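Local coordinates for Dbv8 protein (Nonomuraea, PDB 4MFZ) that probably transfers a long fatty acyl chain from acyl-CoA to an amino group of a glycopeptide antibiotic, as a GNAT-type N-acyltransferase, at residues 197-202 against 222-227; 213-218 against 334-339. One frame throughout, in Å; residues are numbered along the deposited sequence.

Contact 1: 197-202 against 222-227; sequences GRLQYN and GPLIPD. With MFK (decanoyl-CoA), chain B.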
loop_
_atom_site.group_PDB
_atom_site.type_symbol
_atom_site.label_atom_id
_atom_site.label_comp_id
_atom_site.label_asym_id
_atom_site.label_seq_id
_atom_site.Cartn_x
_atom_site.Cartn_y
_atom_site.Cartn_z
ATOM N N GLY A 197 11.166 -4.459 10.396
ATOM C CA GLY A 197 12.421 -4.573 9.649
ATOM C C GLY A 197 12.125 -4.470 8.169
ATOM O O GLY A 197 11.493 -3.497 7.738
ATOM N N ARG A 198 12.493 -5.497 7.400
ATOM C CA ARG A 198 12.347 -5.456 5.939
ATOM C C ARG A 198 10.944 -5.782 5.412
ATOM O O ARG A 198 10.665 -5.514 4.247
ATOM C CB ARG A 198 13.353 -6.400 5.277
ATOM C CG ARG A 198 13.440 -6.372 3.734
ATOM C CD ARG A 198 13.961 -5.038 3.157
ATOM N NE ARG A 198 13.954 -4.965 1.676
ATOM C CZ ARG A 198 12.842 -4.900 0.932
ATOM N NH1 ARG A 198 11.641 -4.879 1.517
ATOM N NH2 ARG A 198 12.914 -4.810 -0.398
ATOM N N LEU A 199 10.100 -6.407 6.233
ATOM C CA LEU A 199 8.851 -6.965 5.719
ATOM C C LEU A 199 7.644 -6.300 6.347
ATOM O O LEU A 199 7.739 -5.784 7.471
ATOM C CB LEU A 199 8.796 -8.495 5.977
ATOM C CG LEU A 199 9.961 -9.381 5.518
ATOM C CD1 LEU A 199 9.637 -10.863 5.740
ATOM C CD2 LEU A 199 10.321 -9.199 4.058
ATOM N N GLN A 200 6.518 -6.339 5.631
ATOM C CA GLN A 200 5.231 -5.804 6.127
ATOM C C GLN A 200 4.203 -6.935 6.362
ATOM O O GLN A 200 4.176 -7.930 5.647
ATOM C CB GLN A 200 4.617 -4.801 5.137
ATOM C CG GLN A 200 5.279 -3.419 5.033
ATOM C CD GLN A 200 4.739 -2.616 3.850
ATOM O OE1 GLN A 200 4.273 -3.186 2.863
ATOM N NE2 GLN A 200 4.825 -1.294 3.930
ATOM N N TYR A 201 3.363 -6.778 7.371
ATOM C CA TYR A 201 2.398 -7.813 7.700
ATOM C C TYR A 201 1.066 -7.123 7.889
ATOM O O TYR A 201 1.003 -6.119 8.601
ATOM C CB TYR A 201 2.780 -8.497 9.014
ATOM C CG TYR A 201 4.153 -9.105 8.995
ATOM C CD1 TYR A 201 5.276 -8.354 9.380
ATOM C CD2 TYR A 201 4.340 -10.429 8.573
ATOM C CE1 TYR A 201 6.553 -8.912 9.331
ATOM C CE2 TYR A 201 5.612 -10.996 8.539
ATOM C CZ TYR A 201 6.708 -10.239 8.920
ATOM O OH TYR A 201 7.959 -10.818 8.869
ATOM N N ASN A 202 0.012 -7.648 7.272
ATOM C CA ASN A 202 -1.315 -7.138 7.579
ATOM C C ASN A 202 -2.198 -8.171 8.280
ATOM O O ASN A 202 -2.147 -9.349 7.985
ATOM C CB ASN A 202 -2.006 -6.532 6.365
ATOM C CG ASN A 202 -2.380 -7.552 5.339
ATOM O OD1 ASN A 202 -1.507 -8.135 4.682
ATOM N ND2 ASN A 202 -3.689 -7.750 5.149
ATOM N N GLY A 222 16.109 -2.378 -0.082
ATOM C CA GLY A 222 17.194 -3.129 -0.733
ATOM C C GLY A 222 16.940 -4.641 -0.899
ATOM O O GLY A 222 15.846 -5.140 -0.595
ATOM N N PRO A 223 17.964 -5.375 -1.377
ATOM C CA PRO A 223 17.841 -6.789 -1.678
ATOM C C PRO A 223 17.432 -7.595 -0.455
ATOM O O PRO A 223 17.813 -7.264 0.676
ATOM C CB PRO A 223 19.263 -7.223 -2.110
ATOM C CG PRO A 223 20.094 -6.004 -2.172
ATOM C CD PRO A 223 19.332 -4.844 -1.574
ATOM N N LEU A 224 16.713 -8.678 -0.689
ATOM C CA LEU A 224 16.216 -9.500 0.401
ATOM C C LEU A 224 17.278 -10.491 0.890
ATOM O O LEU A 224 17.124 -11.693 0.715
ATOM C CB LEU A 224 14.976 -10.230 -0.098
ATOM C CG LEU A 224 14.071 -10.934 0.900
ATOM C CD1 LEU A 224 13.473 -9.962 1.917
ATOM C CD2 LEU A 224 12.981 -11.641 0.106
ATOM N N ILE A 225 18.359 -10.024 1.506
ATOM C CA ILE A 225 19.323 -10.984 2.040
ATOM C C ILE A 225 18.650 -11.836 3.136
ATOM O O ILE A 225 17.790 -11.353 3.893
ATOM C CB ILE A 225 20.663 -10.365 2.538
ATOM C CG1 ILE A 225 20.472 -9.507 3.796
ATOM C CG2 ILE A 225 21.377 -9.615 1.397
ATOM C CD1 ILE A 225 21.777 -8.979 4.388
ATOM N N PRO A 226 19.017 -13.113 3.195
ATOM C CA PRO A 226 18.438 -14.032 4.192
ATOM C C PRO A 226 18.388 -13.485 5.626
ATOM O O PRO A 226 17.388 -13.707 6.327
ATOM C CB PRO A 226 19.362 -15.259 4.091
ATOM C CG PRO A 226 19.800 -15.253 2.651
ATOM C CD PRO A 226 19.981 -13.791 2.304
ATOM N N ASP A 227 19.441 -12.773 6.060
ATOM C CA ASP A 227 19.509 -12.274 7.435
ATOM C C ASP A 227 18.387 -11.266 7.730
ATOM O O ASP A 227 17.822 -11.253 8.816
ATOM C CB ASP A 227 20.883 -11.606 7.739
ATOM C CG ASP A 227 21.947 -12.599 8.148
ATOM O OD1 ASP A 227 21.652 -13.807 8.282
ATOM O OD2 ASP A 227 23.111 -12.166 8.360
HETATM C CCG MFK B . 11.413 -14.850 -1.338
HETATM C CCF MFK B . 10.561 -15.584 -0.303
HETATM C CCE MFK B . 9.289 -14.803 -0.057
HETATM C CCD MFK B . 8.308 -15.135 -1.154
HETATM C CCC MFK B . 6.913 -14.833 -0.645
HETATM C CCB MFK B . 6.295 -13.723 -1.460
HETATM C CCA MFK B . 4.808 -13.706 -1.153
HETATM C CBZ MFK B . 4.489 -12.396 -0.450
HETATM C CAK MFK B . 3.631 -11.533 -1.356
HETATM C CAJ MFK B . 4.383 -10.242 -1.708
HETATM O OAL MFK B . 5.150 -9.692 -0.912
HETATM S SAI MFK B . 4.016 -9.638 -3.311
HETATM C CAH MFK B . 5.126 -8.173 -3.452
HETATM C CAG MFK B . 6.595 -8.565 -3.646
HETATM N NAF MFK B . 7.369 -7.312 -3.647
HETATM C CAE MFK B . 8.122 -6.917 -4.690
HETATM O OAM MFK B . 8.280 -7.574 -5.716
HETATM C CAD MFK B . 8.838 -5.564 -4.494
HETATM C CAC MFK B . 9.851 -5.334 -5.633
HETATM N NAB MFK B . 10.827 -6.441 -5.699
HETATM C CAA MFK B . 12.023 -6.283 -5.112
HETATM O OAO MFK B . 12.343 -5.248 -4.508
HETATM C CAN MFK B . 13.018 -7.444 -5.254
HETATM O OAU MFK B . 12.576 -8.382 -6.262
HETATM C CAP MFK B . 13.310 -8.167 -3.920
HETATM C CAR MFK B . 12.011 -8.693 -3.329
HETATM C CAS MFK B . 13.967 -7.257 -2.886
HETATM C CAQ MFK B . 14.244 -9.342 -4.192
HETATM O OAT MFK B . 15.431 -8.827 -4.755
HETATM P PAV MFK B . 16.867 -9.528 -4.542
HETATM O OAX MFK B . 17.133 -9.772 -3.115
HETATM O OAW MFK B . 17.868 -8.758 -5.338
HETATM O OAY MFK B . 16.512 -10.918 -5.273
HETATM P PAZ MFK B . 17.537 -12.004 -5.860
HETATM O OBA MFK B . 16.678 -13.311 -6.064
HETATM O OBB MFK B . 18.707 -12.262 -4.994
HETATM O "O5'" MFK B . 17.818 -11.550 -7.379
HETATM C "C5'" MFK B . 18.632 -12.277 -8.272
HETATM C "C4'" MFK B . 18.720 -11.468 -9.571
HETATM O "O4'" MFK B . 17.456 -10.819 -9.989
HETATM C "C3'" MFK B . 19.689 -10.318 -9.431
HETATM O "O3'" MFK B . 20.260 -10.087 -10.719
HETATM P PBV MFK B . 21.861 -9.861 -10.830
HETATM O OBW MFK B . 22.034 -8.404 -10.231
HETATM O OBY MFK B . 22.144 -9.862 -12.430
HETATM O OBX MFK B . 22.696 -10.766 -10.043
HETATM C "C2'" MFK B . 18.748 -9.180 -9.027
HETATM O "O2'" MFK B . 19.289 -7.890 -9.239
HETATM C "C1'" MFK B . 17.591 -9.389 -9.957
HETATM N N9 MFK B . 16.349 -8.777 -9.417
HETATM C C8 MFK B . 15.599 -9.252 -8.416
HETATM N N7 MFK B . 14.565 -8.415 -8.248
HETATM C C5 MFK B . 14.647 -7.457 -9.183
HETATM C C4 MFK B . 15.754 -7.690 -9.896
HETATM N N3 MFK B . 16.072 -6.904 -10.936
HETATM C C2 MFK B . 15.336 -5.669 -11.312
HETATM N N1 MFK B . 14.147 -5.519 -10.449
HETATM C C6 MFK B . 13.869 -6.392 -9.470
HETATM N N6 MFK B . 12.777 -6.209 -8.731
#
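Arg-198 extends CG away from its own backbone N (chi1 -174°) and bends at chi2 (66°), which carries its guanidinium group across to the backbone of Gly-222. Leu-224 also has CG turned away from its own N (chi1 -167°), a setting from which its CD1 reaches the arginine stem and Leu-199. The guanidinium meets Gly-222 side-on: NE and NH2 both donate to the single carbonyl oxygen O of Gly-222, each at 3.0 Å, and that oxygen lies close to the guanidinium plane. Two bonds to one acceptor fix the rotation of the group. Its remaining terminal nitrogen, NH1, bonds to Pro-218 O, so one arginine ties two loop carbonyls together. Next to this polar grip, Leu-224 CD1 packs 4.0 Å from Arg-198 CG and 3.9 Å from Leu-199 CD2, the two leucines crossing at about a right angle. Ile-217 touches all three side chains.

Decanoyl-CoA runs along the joint. Arg-198 NH2 comes within 3.6 Å of the pantetheine methyl CAS, while Leu-224, at the centre of an inverse gamma turn, donates its backbone N to pyrophosphate oxygen OAX over 2.7 Å. Leu-224 CD2 meanwhile touches the end of the decanoyl chain, CCG, at 3.9 Å. The arginine probably acts on the acyl donor mainly through the backbone: by holding Gly-222 it may help keep the Leu-224 amide aimed at the pyrophosphate, whose negative charge that N-H would partly offset.

Contact 2: 213-218 against 334-339; sequences LGLHIP and GRIELP. With MFK (decanoyl-CoA), chain B.
Leu-213 and Leu-338 meet through their CD1 methyls, 3.8 Å apart, with the side chains crossing at about a right angle; each has CG set opposite its carbonyl carbon (chi1 -69° in Leu-213, -65° in Leu-338), from where CD1 reaches the other. A looser approach follows alongside, where Leu-215 CD1 stands 4.5 Å from Ile-336 CD1. No hydrogen bond joins the two segments, because strand 251-256 lies between them in the sheet and its Ala-251 and Thr-253 pair with the backbone of Leu-213 and Leu-215. The four side chains reach over that strand, and helix 226-243 packs on three of them: Phe-240 on Leu-213, Leu-233 on Ile-336 and Leu-338, Tyr-229 on Ile-336. Arg-237 of this helix also binds Leu-338 O.

Beyond the strand end, Ile-217 grips decanoyl-CoA with its backbone. Its N donates to the thioester carbonyl OAL at 2.8 Å, and its O accepts from the pantetheine amide NAF at 2.8 Å in a nearly straight bond (173°). Leu-215 CD2 lies 4.1 Å from acyl carbon CBZ, linking the apolar layer to the fatty chain. Strand-like pairing of pantetheine with the backbone at a strand end, here just past strand 211-216, is a hallmark of the GNAT acyl-CoA site.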
loop_
_atom_site.group_PDB
_atom_site.type_symbol
_atom_site.label_atom_id
_atom_site.label_comp_id
_atom_site.label_asym_id
_atom_site.label_seq_id
_atom_site.Cartn_x
_atom_site.Cartn_y
_atom_site.Cartn_z
ATOM N N LEU A 213 -1.839 -13.745 8.608
ATOM C CA LEU A 213 -1.024 -12.564 8.326
ATOM C C LEU A 213 -0.784 -12.448 6.835
ATOM O O LEU A 213 -0.255 -13.376 6.232
ATOM C CB LEU A 213 0.333 -12.614 9.043
ATOM C CG LEU A 213 0.455 -12.494 10.570
ATOM C CD1 LEU A 213 1.930 -12.357 10.905
ATOM C CD2 LEU A 213 -0.336 -11.327 11.144
ATOM N N GLY A 214 -1.174 -11.336 6.222
ATOM C CA GLY A 214 -0.797 -11.104 4.833
ATOM C C GLY A 214 0.644 -10.608 4.870
ATOM O O GLY A 214 0.950 -9.712 5.639
ATOM N N LEU A 215 1.533 -11.220 4.096
ATOM C CA LEU A 215 2.939 -10.823 4.103
ATOM C C LEU A 215 3.214 -10.086 2.813
ATOM O O LEU A 215 2.787 -10.548 1.771
ATOM C CB LEU A 215 3.874 -12.046 4.271
ATOM C CG LEU A 215 5.364 -11.764 4.544
ATOM C CD1 LEU A 215 5.982 -12.749 5.519
ATOM C CD2 LEU A 215 6.153 -11.732 3.244
ATOM N N HIS A 216 3.871 -8.916 2.892
ATOM C CA HIS A 216 4.203 -8.094 1.717
ATOM C C HIS A 216 5.644 -7.618 1.766
ATOM O O HIS A 216 6.150 -7.227 2.841
ATOM C CB HIS A 216 3.253 -6.907 1.584
ATOM C CG HIS A 216 1.809 -7.312 1.362
ATOM N ND1 HIS A 216 1.173 -7.136 0.182
ATOM C CD2 HIS A 216 0.888 -7.957 2.211
ATOM C CE1 HIS A 216 -0.100 -7.608 0.274
ATOM N NE2 HIS A 216 -0.268 -8.120 1.516
ATOM N N ILE A 217 6.320 -7.666 0.619
ATOM C CA ILE A 217 7.713 -7.189 0.511
ATOM C C ILE A 217 7.734 -5.807 -0.141
ATOM O O ILE A 217 7.478 -5.684 -1.346
ATOM C CB ILE A 217 8.631 -8.163 -0.254
ATOM C CG1 ILE A 217 8.663 -9.524 0.462
ATOM C CG2 ILE A 217 10.042 -7.583 -0.375
ATOM C CD1 ILE A 217 9.282 -10.643 -0.344
ATOM N N PRO A 218 7.995 -4.757 0.658
ATOM C CA PRO A 218 7.959 -3.453 0.003
ATOM C C PRO A 218 9.218 -3.267 -0.804
ATOM O O PRO A 218 10.193 -4.038 -0.657
ATOM C CB PRO A 218 7.874 -2.440 1.157
ATOM C CG PRO A 218 8.291 -3.185 2.383
ATOM C CD PRO A 218 8.291 -4.675 2.096
ATOM N N GLY A 334 0.849 -18.739 -1.908
ATOM C CA GLY A 334 1.615 -19.609 -1.031
ATOM C C GLY A 334 1.277 -19.332 0.422
ATOM O O GLY A 334 0.633 -18.332 0.703
ATOM N N ARG A 335 1.715 -20.214 1.323
ATOM C CA ARG A 335 1.622 -19.977 2.773
ATOM C C ARG A 335 2.900 -20.400 3.503
ATOM O O ARG A 335 3.586 -21.312 3.067
ATOM C CB ARG A 335 0.501 -20.797 3.423
ATOM C CG ARG A 335 -0.905 -20.659 2.880
ATOM C CD ARG A 335 -1.774 -21.758 3.495
ATOM N NE ARG A 335 -1.014 -23.016 3.593
ATOM C CZ ARG A 335 -0.864 -23.760 4.688
ATOM N NH1 ARG A 335 -1.462 -23.423 5.826
ATOM N NH2 ARG A 335 -0.128 -24.862 4.632
ATOM N N ILE A 336 3.155 -19.764 4.642
ATOM C CA ILE A 336 3.990 -20.301 5.728
ATOM C C ILE A 336 3.109 -20.760 6.939
ATOM O O ILE A 336 2.064 -20.182 7.125
ATOM C CB ILE A 336 4.911 -19.172 6.265
ATOM C CG1 ILE A 336 5.751 -18.527 5.166
ATOM C CG2 ILE A 336 5.832 -19.703 7.339
ATOM C CD1 ILE A 336 6.337 -17.189 5.591
ATOM N N GLU A 337 3.558 -21.734 7.777
ATOM C CA GLU A 337 3.263 -21.768 9.290
ATOM C C GLU A 337 4.386 -21.244 10.326
ATOM O O GLU A 337 5.469 -21.846 10.474
ATOM C CB GLU A 337 2.717 -23.099 9.745
ATOM C CG GLU A 337 3.072 -23.373 11.215
ATOM C CD GLU A 337 1.878 -23.761 12.083
ATOM O OE1 GLU A 337 1.209 -24.757 11.740
ATOM O OE2 GLU A 337 1.614 -23.081 13.121
ATOM N N LEU A 338 4.096 -20.153 11.053
ATOM C CA LEU A 338 5.133 -19.195 11.505
ATOM C C LEU A 338 6.063 -19.596 12.646
ATOM O O LEU A 338 5.619 -20.243 13.597
ATOM C CB LEU A 338 4.530 -17.829 11.845
ATOM C CG LEU A 338 3.897 -17.048 10.708
ATOM C CD1 LEU A 338 2.896 -16.059 11.280
ATOM C CD2 LEU A 338 4.975 -16.355 9.897
ATOM N N PRO A 339 7.349 -19.162 12.561
ATOM C CA PRO A 339 8.355 -19.545 13.561
ATOM C C PRO A 339 8.147 -18.801 14.865
ATOM O O PRO A 339 7.910 -17.578 14.939
ATOM C CB PRO A 339 9.696 -19.140 12.905
ATOM C CG PRO A 339 9.338 -18.024 11.985
ATOM C CD PRO A 339 7.927 -18.303 11.502
ATOM O OXT PRO A 339 8.198 -19.437 15.909
HETATM C CCG MFK B . 11.413 -14.850 -1.338
HETATM C CCF MFK B . 10.561 -15.584 -0.303
HETATM C CCE MFK B . 9.289 -14.803 -0.057
HETATM C CCD MFK B . 8.308 -15.135 -1.154
HETATM C CCC MFK B . 6.913 -14.833 -0.645
HETATM C CCB MFK B . 6.295 -13.723 -1.460
HETATM C CCA MFK B . 4.808 -13.706 -1.153
HETATM C CBZ MFK B . 4.489 -12.396 -0.450
HETATM C CAK MFK B . 3.631 -11.533 -1.356
HETATM C CAJ MFK B . 4.383 -10.242 -1.708
HETATM O OAL MFK B . 5.150 -9.692 -0.912
HETATM S SAI MFK B . 4.016 -9.638 -3.311
HETATM C CAH MFK B . 5.126 -8.173 -3.452
HETATM C CAG MFK B . 6.595 -8.565 -3.646
HETATM N NAF MFK B . 7.369 -7.312 -3.647
HETATM C CAE MFK B . 8.122 -6.917 -4.690
HETATM O OAM MFK B . 8.280 -7.574 -5.716
HETATM C CAD MFK B . 8.838 -5.564 -4.494
HETATM C CAC MFK B . 9.851 -5.334 -5.633
HETATM N NAB MFK B . 10.827 -6.441 -5.699
HETATM C CAA MFK B . 12.023 -6.283 -5.112
HETATM O OAO MFK B . 12.343 -5.248 -4.508
HETATM C CAN MFK B . 13.018 -7.444 -5.254
HETATM O OAU MFK B . 12.576 -8.382 -6.262
HETATM C CAP MFK B . 13.310 -8.167 -3.920
HETATM C CAR MFK B . 12.011 -8.693 -3.329
HETATM C CAS MFK B . 13.967 -7.257 -2.886
HETATM C CAQ MFK B . 14.244 -9.342 -4.192
HETATM O OAT MFK B . 15.431 -8.827 -4.755
HETATM P PAV MFK B . 16.867 -9.528 -4.542
HETATM O OAX MFK B . 17.133 -9.772 -3.115
HETATM O OAW MFK B . 17.868 -8.758 -5.338
HETATM O OAY MFK B . 16.512 -10.918 -5.273
HETATM P PAZ MFK B . 17.537 -12.004 -5.860
HETATM O OBA MFK B . 16.678 -13.311 -6.064
HETATM O OBB MFK B . 18.707 -12.262 -4.994
HETATM O "O5'" MFK B . 17.818 -11.550 -7.379
HETATM C "C5'" MFK B . 18.632 -12.277 -8.272
HETATM C "C4'" MFK B . 18.720 -11.468 -9.571
HETATM O "O4'" MFK B . 17.456 -10.819 -9.989
HETATM C "C3'" MFK B . 19.689 -10.318 -9.431
HETATM O "O3'" MFK B . 20.260 -10.087 -10.719
HETATM P PBV MFK B . 21.861 -9.861 -10.830
HETATM O OBW MFK B . 22.034 -8.404 -10.231
HETATM O OBY MFK B . 22.144 -9.862 -12.430
HETATM O OBX MFK B . 22.696 -10.766 -10.043
HETATM C "C2'" MFK B . 18.748 -9.180 -9.027
HETATM O "O2'" MFK B . 19.289 -7.890 -9.239
HETATM C "C1'" MFK B . 17.591 -9.389 -9.957
HETATM N N9 MFK B . 16.349 -8.777 -9.417
HETATM C C8 MFK B . 15.599 -9.252 -8.416
HETATM N N7 MFK B . 14.565 -8.415 -8.248
HETATM C C5 MFK B . 14.647 -7.457 -9.183
HETATM C C4 MFK B . 15.754 -7.690 -9.896
HETATM N N3 MFK B . 16.072 -6.904 -10.936
HETATM C C2 MFK B . 15.336 -5.669 -11.312
HETATM N N1 MFK B . 14.147 -5.519 -10.449
HETATM C C6 MFK B . 13.869 -6.392 -9.470
HETATM N N6 MFK B . 12.777 -6.209 -8.731
#

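Overall arrangement
The centres of contacts 1 and 2 lie about 11 Å apart in the GNAT-like C-terminal domain, on one mixed sheet in which strands 199-205 and 211-216 are antiparallel neighbours. Along the chain the segments alternate: 197-202, 213-218, 222-227, then 334-339 at the C-terminus. The contacts touch directly, through Asn-202 N with Gly-214 O between the strands and through Tyr-201 against Leu-215. Helix 226-243, which begins within contact 1 and follows strand 211-216 in the chain, packs on side chains from both. Decanoyl-CoA spans them: contact 1 meets the pyrophosphate and the tip of the acyl chain, contact 2 the thioester and pantetheine amide, so together they probably help position the acyl group, consistent with a donor role.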